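UDP-N-acetylenolpyruvoylglucosamine reductase (Listeria monocytogenes, PDB 3TX1) catalyses the NADPH-dependent reduction of UDP-N-acetylenolpyruvoylglucosamine to UDP-N-acetylmuramate, an FAD-requiring step in peptidoglycan biosynthesis. Local coordinates at residues M25-I35 / K62-Y73; L104-R112 / M120-F131. All coordinates share one frame; numbering follows the deposited sequence.

Contact 1: residues M25-I35 / K62-Y73; sequences MNNLQTKFPHI and KTIEEAQEVVAY
L28, F32 and I35 pack against one side of helix 64-76, in a mainly apolar contact that lays the first modelled residues, 25-35, along the outside of the fold. The centre of the contact is about 23 Å from the centre of the chain. At one end, L28 CD1 lies over one face of the Y73 ring, offset toward its rim, 4.2 Å from Y73 CD2. Y73 reaches L28 because its CG stands opposite the backbone N (chi1 -179°). The backbone N of M25, the first modelled residue and poorly ordered, comes to the edge of the same ring, 2.7 Å from Y73 OH.

F32 is the first residue after the short helix 28-31. Its ring meets E69 and Y73 at a slant, with F32 CZ 3.8 Å from E69 CB. Ring and E69 carboxylate planes are 47° apart. K31 CB sits over the centre of one face of the F32 ring.

Helix 64-76 is the connection of a beta-alpha-beta crossover. It joins the parallel strands 54-60 and 81-84, with strand 100-103 lying between them in the sheet. L28 and I35 also touch strand 54-60, and so fill the margin between helix and sheet.

I35 and E66 run past each other in opposite directions, with I35 CG1 3.6 Å from E66 CD. I35 CD1 reaches V70 CG2 at 3.9 Å. The E66 carboxylate is held from its own segment: K62 N donates to E66 OE1 at 2.7 Å, from above the carboxylate plane. A water donates to E66 OE2 and, weakly, to P33 O.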
loop_
_atom_site.group_PDB
_atom_site.type_symbol
_atom_site.label_atom_id
_atom_site.label_comp_id
_atom_site.label_asym_id
_atom_site.label_seq_id
_atom_site.Cartn_x
_atom_site.Cartn_y
_atom_site.Cartn_z
ATOM N N MET A 25 22.945 -0.046 -15.464
ATOM C CA MET A 25 23.230 0.118 -14.014
ATOM C C MET A 25 23.124 1.624 -13.666
ATOM O O MET A 25 22.194 2.055 -12.965
ATOM C CB MET A 25 24.574 -0.561 -13.684
ATOM C CG MET A 25 25.076 -0.484 -12.241
ATOM S SD MET A 25 26.398 0.722 -11.975
ATOM C CE MET A 25 27.624 0.169 -13.174
ATOM N N ASN A 26 24.070 2.413 -14.181
ATOM C CA ASN A 26 24.032 3.881 -14.104
ATOM C C ASN A 26 23.480 4.291 -15.465
ATOM O O ASN A 26 22.927 5.377 -15.658
ATOM C CB ASN A 26 25.453 4.464 -13.994
ATOM C CG ASN A 26 26.188 4.033 -12.735
ATOM O OD1 ASN A 26 25.654 4.100 -11.632
ATOM N ND2 ASN A 26 27.444 3.624 -12.900
ATOM N N ASN A 27 23.607 3.330 -16.374
ATOM C CA ASN A 27 23.359 3.433 -17.795
ATOM C C ASN A 27 21.907 3.336 -18.283
ATOM O O ASN A 27 21.643 3.523 -19.472
ATOM C CB ASN A 27 24.165 2.297 -18.443
ATOM C CG ASN A 27 25.354 1.841 -17.579
ATOM O OD1 ASN A 27 25.345 1.959 -16.336
ATOM N ND2 ASN A 27 26.372 1.282 -18.236
ATOM N N LEU A 28 20.973 3.040 -17.384
ATOM C CA LEU A 28 19.560 2.839 -17.759
ATOM C C LEU A 28 18.865 3.891 -18.620
ATOM O O LEU A 28 18.189 3.545 -19.583
ATOM C CB LEU A 28 18.707 2.589 -16.526
ATOM C CG LEU A 28 17.190 2.600 -16.725
ATOM C CD1 LEU A 28 16.697 1.372 -17.493
ATOM C CD2 LEU A 28 16.532 2.662 -15.362
ATOM N N GLN A 29 18.979 5.161 -18.261
ATOM C CA GLN A 29 18.307 6.192 -19.037
ATOM C C GLN A 29 18.726 6.159 -20.536
ATOM O O GLN A 29 17.895 6.426 -21.433
ATOM C CB GLN A 29 18.438 7.557 -18.346
ATOM C CG GLN A 29 17.794 8.725 -19.074
ATOM C CD GLN A 29 16.437 8.395 -19.668
ATOM O OE1 GLN A 29 15.545 7.874 -18.999
ATOM N NE2 GLN A 29 16.281 8.699 -20.949
ATOM N N THR A 30 19.992 5.786 -20.790
ATOM C CA THR A 30 20.524 5.625 -22.156
ATOM C C THR A 30 19.618 4.667 -22.956
ATOM O O THR A 30 18.896 5.094 -23.870
ATOM C CB THR A 30 21.966 5.052 -22.179
ATOM O OG1 THR A 30 22.853 5.875 -21.418
ATOM C CG2 THR A 30 22.487 4.956 -23.610
ATOM N N LYS A 31 19.668 3.390 -22.639
ATOM C CA LYS A 31 18.789 2.443 -23.293
ATOM C C LYS A 31 17.406 3.002 -23.483
ATOM O O LYS A 31 16.912 3.003 -24.567
ATOM C CB LYS A 31 18.740 1.151 -22.523
ATOM C CG LYS A 31 19.525 -0.000 -23.137
ATOM C CD LYS A 31 20.306 0.354 -24.400
ATOM C CE LYS A 31 21.472 -0.586 -24.629
ATOM N NZ LYS A 31 21.571 -1.678 -23.634
ATOM N N PHE A 32 16.751 3.474 -22.443
ATOM C CA PHE A 32 15.367 3.854 -22.622
ATOM C C PHE A 32 15.041 5.322 -22.444
ATOM O O PHE A 32 14.606 5.722 -21.359
ATOM C CB PHE A 32 14.470 3.031 -21.705
ATOM C CG PHE A 32 14.802 1.556 -21.678
ATOM C CD1 PHE A 32 14.507 0.735 -22.754
ATOM C CD2 PHE A 32 15.410 0.994 -20.564
ATOM C CE1 PHE A 32 14.815 -0.610 -22.711
ATOM C CE2 PHE A 32 15.709 -0.350 -20.508
ATOM C CZ PHE A 32 15.413 -1.149 -21.580
ATOM N N PRO A 33 15.259 6.140 -23.491
ATOM C CA PRO A 33 14.698 7.470 -23.351
ATOM C C PRO A 33 13.197 7.193 -23.514
ATOM O O PRO A 33 12.821 6.011 -23.602
ATOM C CB PRO A 33 15.256 8.195 -24.566
ATOM C CG PRO A 33 15.366 7.125 -25.614
ATOM C CD PRO A 33 15.703 5.859 -24.869
ATOM N N HIS A 34 12.333 8.204 -23.548
ATOM C CA HIS A 34 10.896 7.926 -23.734
ATOM C C HIS A 34 10.274 7.254 -22.530
ATOM O O HIS A 34 9.055 7.086 -22.478
ATOM C CB HIS A 34 10.650 7.032 -24.956
ATOM C CG HIS A 34 11.046 7.647 -26.283
ATOM N ND1 HIS A 34 10.294 7.503 -27.395
ATOM C CD2 HIS A 34 12.147 8.420 -26.651
ATOM C CE1 HIS A 34 10.885 8.147 -28.419
ATOM N NE2 HIS A 34 12.015 8.712 -27.959
ATOM N N ILE A 35 11.091 6.787 -21.588
ATOM C CA ILE A 35 10.557 6.234 -20.334
ATOM C C ILE A 35 10.881 7.281 -19.305
ATOM O O ILE A 35 12.067 7.554 -19.030
ATOM C CB ILE A 35 11.190 4.886 -19.893
ATOM C CG1 ILE A 35 10.792 3.750 -20.842
ATOM C CG2 ILE A 35 10.710 4.506 -18.504
ATOM C CD1 ILE A 35 11.423 2.422 -20.499
ATOM N N LYS A 62 4.698 4.339 -18.769
ATOM C CA LYS A 62 3.442 4.748 -19.375
ATOM C C LYS A 62 2.807 3.517 -19.961
ATOM O O LYS A 62 1.587 3.462 -20.178
ATOM C CB LYS A 62 3.734 5.708 -20.537
ATOM C CG LYS A 62 4.923 6.653 -20.291
ATOM C CD LYS A 62 5.031 7.774 -21.317
ATOM C CE LYS A 62 5.439 7.284 -22.698
ATOM N NZ LYS A 62 6.876 6.911 -22.742
ATOM N N THR A 63 3.638 2.505 -20.173
ATOM C CA THR A 63 3.233 1.282 -20.843
ATOM C C THR A 63 3.629 0.061 -20.066
ATOM O O THR A 63 4.632 0.067 -19.344
ATOM C CB THR A 63 4.039 1.184 -22.142
ATOM O OG1 THR A 63 3.747 2.323 -22.940
ATOM C CG2 THR A 63 3.738 -0.047 -22.929
ATOM N N ILE A 64 2.844 -0.994 -20.265
ATOM C CA ILE A 64 3.162 -2.327 -19.806
ATOM C C ILE A 64 4.514 -2.790 -20.353
ATOM O O ILE A 64 5.343 -3.272 -19.606
ATOM C CB ILE A 64 2.099 -3.309 -20.298
ATOM C CG1 ILE A 64 0.776 -3.010 -19.570
ATOM C CG2 ILE A 64 2.546 -4.749 -20.045
ATOM C CD1 ILE A 64 -0.307 -4.004 -19.887
ATOM N N GLU A 65 4.742 -2.632 -21.658
ATOM C CA GLU A 65 6.014 -3.034 -22.260
ATOM C C GLU A 65 7.142 -2.279 -21.592
ATOM O O GLU A 65 8.208 -2.860 -21.323
ATOM C CB GLU A 65 5.997 -2.808 -23.764
ATOM C CG GLU A 65 7.299 -3.070 -24.469
ATOM C CD GLU A 65 7.677 -4.547 -24.624
ATOM O OE1 GLU A 65 6.809 -5.428 -24.737
ATOM O OE2 GLU A 65 8.893 -4.822 -24.695
ATOM N N GLU A 66 6.903 -0.999 -21.290
ATOM C CA GLU A 66 7.908 -0.202 -20.594
ATOM C C GLU A 66 8.208 -0.834 -19.255
ATOM O O GLU A 66 9.367 -0.930 -18.847
ATOM C CB GLU A 66 7.450 1.229 -20.396
ATOM C CG GLU A 66 7.479 2.073 -21.658
ATOM C CD GLU A 66 7.271 3.580 -21.421
ATOM O OE1 GLU A 66 6.915 4.052 -20.316
ATOM O OE2 GLU A 66 7.487 4.329 -22.381
ATOM N N ALA A 67 7.173 -1.299 -18.566
ATOM C CA ALA A 67 7.421 -1.884 -17.254
ATOM C C ALA A 67 8.294 -3.124 -17.405
ATOM O O ALA A 67 9.181 -3.352 -16.593
ATOM C CB ALA A 67 6.126 -2.180 -16.498
ATOM N N GLN A 68 8.060 -3.874 -18.478
ATOM C CA GLN A 68 8.759 -5.101 -18.794
ATOM C C GLN A 68 10.236 -4.912 -19.059
ATOM O O GLN A 68 11.084 -5.596 -18.501
ATOM C CB GLN A 68 8.135 -5.737 -20.020
ATOM C CG GLN A 68 6.808 -6.388 -19.692
ATOM C CD GLN A 68 6.235 -7.173 -20.847
ATOM O OE1 GLN A 68 5.657 -6.593 -21.773
ATOM N NE2 GLN A 68 6.383 -8.500 -20.804
ATOM N N GLU A 69 10.544 -3.964 -19.912
ATOM C CA GLU A 69 11.897 -3.726 -20.243
ATOM C C GLU A 69 12.714 -3.366 -19.006
ATOM O O GLU A 69 13.854 -3.830 -18.842
ATOM C CB GLU A 69 11.963 -2.641 -21.305
ATOM C CG GLU A 69 11.381 -3.104 -22.631
ATOM C CD GLU A 69 11.403 -2.009 -23.677
ATOM O OE1 GLU A 69 10.805 -0.960 -23.338
ATOM O OE2 GLU A 69 11.998 -2.197 -24.805
ATOM N N VAL A 70 12.122 -2.595 -18.109
ATOM C CA VAL A 70 12.859 -2.131 -16.937
ATOM C C VAL A 70 13.071 -3.255 -15.929
ATOM O O VAL A 70 14.186 -3.425 -15.409
ATOM C CB VAL A 70 12.196 -0.880 -16.322
ATOM C CG1 VAL A 70 12.888 -0.443 -15.046
ATOM C CG2 VAL A 70 12.187 0.255 -17.338
ATOM N N VAL A 71 12.022 -4.046 -15.703
ATOM C CA VAL A 71 12.100 -5.200 -14.821
ATOM C C VAL A 71 13.103 -6.191 -15.340
ATOM O O VAL A 71 13.907 -6.724 -14.577
ATOM C CB VAL A 71 10.747 -5.918 -14.678
ATOM C CG1 VAL A 71 10.898 -7.317 -14.082
ATOM C CG2 VAL A 71 9.832 -5.101 -13.810
ATOM N N ALA A 72 13.080 -6.432 -16.637
ATOM C CA ALA A 72 14.029 -7.379 -17.219
ATOM C C ALA A 72 15.437 -6.839 -17.100
ATOM O O ALA A 72 16.337 -7.559 -16.686
ATOM C CB ALA A 72 13.695 -7.675 -18.666
ATOM N N TYR A 73 15.607 -5.555 -17.410
ATOM C CA TYR A 73 16.920 -4.936 -17.379
ATOM C C TYR A 73 17.550 -5.042 -16.003
ATOM O O TYR A 73 18.733 -5.406 -15.887
ATOM C CB TYR A 73 16.838 -3.474 -17.819
ATOM C CG TYR A 73 18.157 -2.764 -17.839
ATOM C CD1 TYR A 73 18.878 -2.619 -19.015
ATOM C CD2 TYR A 73 18.690 -2.244 -16.687
ATOM C CE1 TYR A 73 20.106 -1.966 -19.039
ATOM C CE2 TYR A 73 19.905 -1.588 -16.685
ATOM C CZ TYR A 73 20.613 -1.450 -17.862
ATOM O OH TYR A 73 21.828 -0.790 -17.829
HETATM O O HOH W 1 9.941 4.177 -24.217
#

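Contact 2: residues L104-R112 / M120-F131; sequences LDLLQTIER and MSGAKLIDTAKF. With FAD (flavin-adenine dinucleotide), chain B.
G122 sets its CA against the carbonyl oxygen of L104, a CA-H...O contact of 3.3 Å with an angle of 147° at the hydrogen. Two type I beta turns meet here, L104 to L107 and M120 to A123. G122 N also gives a weak hydrogen bond to L107 O, so backbone meets backbone with no side chain between.

Toward strand 110-113, M120 N donates to T109 O at 2.7 Å. This bond lies at the open end of the beta hairpin of strands 110-113 and 116-120. The extended M120 side chain runs beside 104-112, and its SD is 3.8 Å from T109 CB.

After the second turn the chain enters helix 125-134, whose short segment runs at 18° to strand 110-112. I110 fills the gap between them. Its CG1 faces A123 CB at 4.1 Å, and its CD1 lies by D127 CB and T128 OG1. I110 CG2 sits over one face of the F131 ring, a CH-pi contact 3.8 Å from the centroid. F131 swings its ring toward the strand with CG roughly opposite the backbone N (chi1 -153°). T128 OG1 donates to K124 O, which also accepts from T128 N on the opposite face of its plane.

The turns border the FAD pocket. L104 CD1 lies 3.5 Å from FAD N6A, and S121 CB 3.7 Å from that same amino nitrogen. S121 OG instead bonds weakly to V205 O. Other residues, I83 and G87 among them, hydrogen-bond FAD. L104 and S121 meet the adenine amine mainly through carbon, consistent with a van der Waals fit on this side.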
loop_
_atom_site.group_PDB
_atom_site.type_symbol
_atom_site.label_atom_id
_atom_site.label_comp_id
_atom_site.label_asym_id
_atom_site.label_seq_id
_atom_site.Cartn_x
_atom_site.Cartn_y
_atom_site.Cartn_z
ATOM N N LEU A 104 4.076 2.801 -10.763
ATOM C CA LEU A 104 3.208 2.596 -11.892
ATOM C C LEU A 104 2.039 3.530 -11.878
ATOM O O LEU A 104 0.950 3.198 -12.261
ATOM C CB LEU A 104 2.722 1.173 -11.918
ATOM C CG LEU A 104 3.762 0.141 -11.579
ATOM C CD1 LEU A 104 3.110 -1.115 -11.096
ATOM C CD2 LEU A 104 4.643 -0.150 -12.747
ATOM N N ASP A 105 2.299 4.728 -11.435
ATOM C CA ASP A 105 1.306 5.773 -11.331
ATOM C C ASP A 105 0.569 5.942 -12.651
ATOM O O ASP A 105 -0.647 6.097 -12.656
ATOM C CB ASP A 105 2.004 7.077 -10.979
ATOM C CG ASP A 105 1.197 7.921 -10.029
ATOM O OD1 ASP A 105 -0.025 7.686 -9.906
ATOM O OD2 ASP A 105 1.781 8.813 -9.376
ATOM N N LEU A 106 1.299 5.881 -13.774
ATOM C CA LEU A 106 0.690 6.076 -15.107
ATOM C C LEU A 106 -0.207 4.941 -15.615
ATOM O O LEU A 106 -0.880 5.091 -16.618
ATOM C CB LEU A 106 1.757 6.406 -16.134
ATOM C CG LEU A 106 2.533 7.616 -15.631
ATOM C CD1 LEU A 106 3.789 7.880 -16.445
ATOM C CD2 LEU A 106 1.613 8.817 -15.636
ATOM N N LEU A 107 -0.215 3.812 -14.922
ATOM C CA LEU A 107 -1.052 2.722 -15.321
ATOM C C LEU A 107 -2.273 2.839 -14.450
ATOM O O LEU A 107 -2.363 2.178 -13.422
ATOM C CB LEU A 107 -0.318 1.401 -15.134
ATOM C CG LEU A 107 1.024 1.275 -15.886
ATOM C CD1 LEU A 107 1.560 -0.135 -15.781
ATOM C CD2 LEU A 107 0.906 1.676 -17.349
ATOM N N GLN A 108 -3.200 3.694 -14.903
ATOM C CA GLN A 108 -4.398 4.156 -14.170
ATOM C C GLN A 108 -5.793 3.629 -14.516
ATOM O O GLN A 108 -6.728 3.806 -13.745
ATOM C CB GLN A 108 -4.470 5.681 -14.291
ATOM C CG GLN A 108 -3.744 6.422 -13.183
ATOM C CD GLN A 108 -3.893 7.929 -13.302
ATOM O OE1 GLN A 108 -3.213 8.569 -14.117
ATOM N NE2 GLN A 108 -4.776 8.510 -12.480
ATOM N N THR A 109 -5.954 3.026 -15.678
ATOM C CA THR A 109 -7.259 2.554 -16.149
ATOM C C THR A 109 -8.184 1.691 -15.292
ATOM O O THR A 109 -7.752 0.715 -14.666
ATOM C CB THR A 109 -7.080 1.860 -17.484
ATOM O OG1 THR A 109 -7.384 2.811 -18.498
ATOM C CG2 THR A 109 -8.009 0.671 -17.598
ATOM N N ILE A 110 -9.476 2.032 -15.337
ATOM C CA ILE A 110 -10.530 1.295 -14.650
ATOM C C ILE A 110 -11.655 0.996 -15.657
ATOM O O ILE A 110 -12.212 1.928 -16.239
ATOM C CB ILE A 110 -11.129 2.123 -13.488
ATOM C CG1 ILE A 110 -10.038 2.791 -12.643
ATOM C CG2 ILE A 110 -12.073 1.274 -12.642
ATOM C CD1 ILE A 110 -10.509 3.192 -11.257
ATOM N N GLU A 111 -12.023 -0.276 -15.843
ATOM C CA GLU A 111 -13.056 -0.613 -16.842
ATOM C C GLU A 111 -14.269 -1.442 -16.393
ATOM O O GLU A 111 -14.182 -2.266 -15.479
ATOM C CB GLU A 111 -12.430 -1.285 -18.087
ATOM C CG GLU A 111 -11.340 -0.507 -18.828
ATOM C CD GLU A 111 -11.728 0.915 -19.215
ATOM O OE1 GLU A 111 -12.934 1.270 -19.305
ATOM O OE2 GLU A 111 -10.791 1.694 -19.445
ATOM N N ARG A 112 -15.365 -1.254 -17.121
ATOM C CA ARG A 112 -16.595 -2.008 -16.953
ATOM C C ARG A 112 -16.562 -3.205 -17.850
ATOM O O ARG A 112 -16.245 -3.106 -19.006
ATOM C CB ARG A 112 -17.817 -1.136 -17.314
ATOM C CG ARG A 112 -18.331 -1.229 -18.768
ATOM C CD ARG A 112 -19.726 -1.857 -18.896
ATOM N NE ARG A 112 -19.993 -2.516 -20.179
ATOM C CZ ARG A 112 -20.101 -3.825 -20.353
ATOM N NH1 ARG A 112 -19.931 -4.645 -19.346
ATOM N NH2 ARG A 112 -20.360 -4.321 -21.541
ATOM N N MET A 120 -6.156 -1.111 -13.518
ATOM C CA MET A 120 -4.706 -1.168 -13.598
ATOM C C MET A 120 -4.052 -1.009 -12.211
ATOM O O MET A 120 -4.684 -0.495 -11.277
ATOM C CB MET A 120 -4.192 -0.164 -14.612
ATOM C CG MET A 120 -4.307 -0.709 -16.011
ATOM S SD MET A 120 -3.610 0.446 -17.178
ATOM C CE MET A 120 -3.317 -0.660 -18.547
ATOM N N SER A 121 -2.793 -1.416 -12.069
ATOM C CA SER A 121 -2.212 -1.485 -10.738
ATOM C C SER A 121 -1.884 -0.150 -10.111
ATOM O O SER A 121 -1.578 -0.084 -8.908
ATOM C CB SER A 121 -0.998 -2.384 -10.736
ATOM O OG SER A 121 0.044 -1.754 -11.426
ATOM N N GLY A 122 -1.974 0.906 -10.921
ATOM C CA GLY A 122 -1.638 2.262 -10.483
ATOM C C GLY A 122 -2.905 3.001 -10.115
ATOM O O GLY A 122 -2.856 4.135 -9.647
ATOM N N ALA A 123 -4.048 2.364 -10.345
ATOM C CA ALA A 123 -5.332 2.947 -9.978
ATOM C C ALA A 123 -5.483 2.950 -8.466
ATOM O O ALA A 123 -4.947 2.085 -7.789
ATOM C CB ALA A 123 -6.487 2.175 -10.620
ATOM N N LYS A 124 -6.214 3.927 -7.951
ATOM C CA LYS A 124 -6.436 4.033 -6.540
ATOM C C LYS A 124 -7.532 3.112 -6.232
ATOM O O LYS A 124 -8.482 2.998 -6.999
ATOM C CB LYS A 124 -6.799 5.450 -6.142
ATOM C CG LYS A 124 -5.556 6.295 -6.031
ATOM C CD LYS A 124 -5.868 7.753 -5.875
ATOM C CE LYS A 124 -4.554 8.487 -5.690
ATOM N NZ LYS A 124 -4.821 9.908 -5.321
ATOM N N LEU A 125 -7.378 2.401 -5.128
ATOM C CA LEU A 125 -8.415 1.478 -4.717
ATOM C C LEU A 125 -9.733 2.199 -4.417
ATOM O O LEU A 125 -10.785 1.639 -4.621
ATOM C CB LEU A 125 -7.972 0.709 -3.492
ATOM C CG LEU A 125 -8.953 -0.340 -3.011
ATOM C CD1 LEU A 125 -9.358 -1.234 -4.167
ATOM C CD2 LEU A 125 -8.353 -1.180 -1.890
ATOM N N ILE A 126 -9.683 3.432 -3.932
ATOM C CA ILE A 126 -10.894 4.109 -3.582
ATOM C C ILE A 126 -11.738 4.406 -4.826
ATOM O O ILE A 126 -12.978 4.266 -4.807
ATOM C CB ILE A 126 -10.613 5.350 -2.722
ATOM C CG1 ILE A 126 -10.210 4.889 -1.316
ATOM C CG2 ILE A 126 -11.857 6.229 -2.661
ATOM C CD1 ILE A 126 -9.780 5.978 -0.337
ATOM N N ASP A 127 -11.049 4.760 -5.919
ATOM C CA ASP A 127 -11.701 5.047 -7.207
ATOM C C ASP A 127 -12.348 3.785 -7.761
ATOM O O ASP A 127 -13.425 3.831 -8.333
ATOM C CB ASP A 127 -10.705 5.626 -8.194
ATOM C CG ASP A 127 -9.930 6.806 -7.612
ATOM O OD1 ASP A 127 -8.921 7.249 -8.203
ATOM O OD2 ASP A 127 -10.311 7.290 -6.539
ATOM N N THR A 128 -11.711 2.646 -7.533
ATOM C CA THR A 128 -12.258 1.388 -8.005
ATOM C C THR A 128 -13.531 1.031 -7.226
ATOM O O THR A 128 -14.476 0.429 -7.783
ATOM C CB THR A 128 -11.211 0.268 -7.934
ATOM O OG1 THR A 128 -9.934 0.809 -8.297
ATOM C CG2 THR A 128 -11.572 -0.883 -8.859
ATOM N N ALA A 129 -13.595 1.429 -5.956
ATOM C CA ALA A 129 -14.821 1.161 -5.206
ATOM C C ALA A 129 -15.931 2.187 -5.562
ATOM O O ALA A 129 -17.127 1.935 -5.357
ATOM C CB ALA A 129 -14.545 1.091 -3.705
ATOM N N LYS A 130 -15.520 3.345 -6.077
ATOM C CA LYS A 130 -16.459 4.357 -6.515
ATOM C C LYS A 130 -17.100 3.947 -7.820
ATOM O O LYS A 130 -18.301 4.171 -8.040
ATOM C CB LYS A 130 -15.769 5.717 -6.672
ATOM C CG LYS A 130 -15.756 6.498 -5.362
ATOM C CD LYS A 130 -15.086 7.879 -5.378
ATOM C CE LYS A 130 -14.898 8.309 -3.913
ATOM N NZ LYS A 130 -14.026 9.487 -3.654
ATOM N N PHE A 131 -16.287 3.355 -8.685
ATOM C CA PHE A 131 -16.705 2.937 -9.982
ATOM C C PHE A 131 -17.805 1.957 -9.688
ATOM O O PHE A 131 -18.957 2.259 -9.932
ATOM C CB PHE A 131 -15.530 2.267 -10.677
ATOM C CG PHE A 131 -15.570 2.332 -12.183
ATOM C CD1 PHE A 131 -16.068 1.269 -12.930
ATOM C CD2 PHE A 131 -15.033 3.444 -12.863
ATOM C CE1 PHE A 131 -16.074 1.339 -14.324
ATOM C CE2 PHE A 131 -15.032 3.517 -14.251
ATOM C CZ PHE A 131 -15.561 2.465 -14.980
HETATM P PA FAD B . 2.544 0.688 -0.756
HETATM O O1A FAD B . 3.107 1.604 -1.790
HETATM O O2A FAD B . 2.444 1.152 0.669
HETATM O O5B FAD B . 3.437 -0.635 -0.686
HETATM C C5B FAD B . 2.714 -1.738 -0.146
HETATM C C4B FAD B . 3.349 -3.065 -0.503
HETATM O O4B FAD B . 2.838 -3.544 -1.736
HETATM C C3B FAD B . 4.854 -3.069 -0.654
HETATM O O3B FAD B . 5.287 -4.421 -0.366
HETATM C C2B FAD B . 4.992 -2.797 -2.151
HETATM O O2B FAD B . 6.232 -3.151 -2.793
HETATM C C1B FAD B . 3.895 -3.674 -2.680
HETATM N N9A FAD B . 3.377 -3.131 -3.923
HETATM C C8A FAD B . 2.885 -1.903 -4.147
HETATM N N7A FAD B . 2.420 -1.841 -5.426
HETATM C C5A FAD B . 2.596 -3.035 -6.033
HETATM C C6A FAD B . 2.381 -3.656 -7.366
HETATM N N6A FAD B . 1.838 -2.988 -8.422
HETATM N N1A FAD B . 2.744 -4.949 -7.510
HETATM C C2A FAD B . 3.272 -5.661 -6.524
HETATM N N3A FAD B . 3.533 -5.171 -5.311
HETATM C C4A FAD B . 3.227 -3.889 -5.013
HETATM N N1 FAD B . -5.085 -1.629 4.663
HETATM C C2 FAD B . -6.132 -2.478 4.801
HETATM O O2 FAD B . -6.028 -3.646 4.392
HETATM N N3 FAD B . -7.316 -2.133 5.327
HETATM C C4 FAD B . -7.576 -0.924 5.804
HETATM O O4 FAD B . -8.682 -0.650 6.325
HETATM C C4X FAD B . -6.485 0.054 5.692
HETATM N N5 FAD B . -6.663 1.294 6.138
HETATM C C5X FAD B . -5.699 2.224 6.062
HETATM C C6 FAD B . -5.972 3.499 6.533
HETATM C C7 FAD B . -5.027 4.487 6.449
HETATM C C7M FAD B . -5.332 5.863 6.980
HETATM C C8 FAD B . -3.729 4.139 5.829
HETATM C C8M FAD B . -2.646 5.150 5.710
HETATM C C9 FAD B . -3.463 2.881 5.362
HETATM C C9A FAD B . -4.411 1.892 5.461
HETATM N N10 FAD B . -4.174 0.586 4.967
HETATM C C10 FAD B . -5.208 -0.361 5.080
HETATM C "C1'" FAD B . -2.865 0.233 4.387
HETATM C "C2'" FAD B . -2.832 0.463 2.893
HETATM O "O2'" FAD B . -3.898 1.325 2.503
HETATM C "C3'" FAD B . -3.004 -0.838 2.132
HETATM O "O3'" FAD B . -2.004 -1.725 2.618
HETATM C "C4'" FAD B . -2.815 -0.591 0.638
HETATM O "O4'" FAD B . -3.450 -1.612 -0.145
HETATM C "C5'" FAD B . -1.358 -0.412 0.250
HETATM O "O5'" FAD B . -1.342 0.310 -0.958
HETATM P P FAD B . -0.073 1.055 -1.535
HETATM O O1P FAD B . -0.338 1.177 -2.992
HETATM O O2P FAD B . 0.055 2.273 -0.684
HETATM O O3P FAD B . 1.137 0.111 -1.227
#

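Overall arrangement
The two contacts follow one another along the chain, contact 1 closing before contact 2 opens. Their centres are 23 Å apart. Contact 1 lies on the outside of the four-stranded mixed sheet, by helix 64-76. Strand 100-103 of that sheet leads straight into segment 104-112, which carries the chain on to strand 110-113 of the antiparallel sheet. The contacts meet where K62 O lies 3.4 Å from L107 CD2, and K62 also packs on L106. Segment 104-112 thus links the two sheets within the FAD-binding domain. Contact 2 borders the adenine of FAD, while contact 1 lies farther out, with the side chain of V70 about 13 Å from FAD.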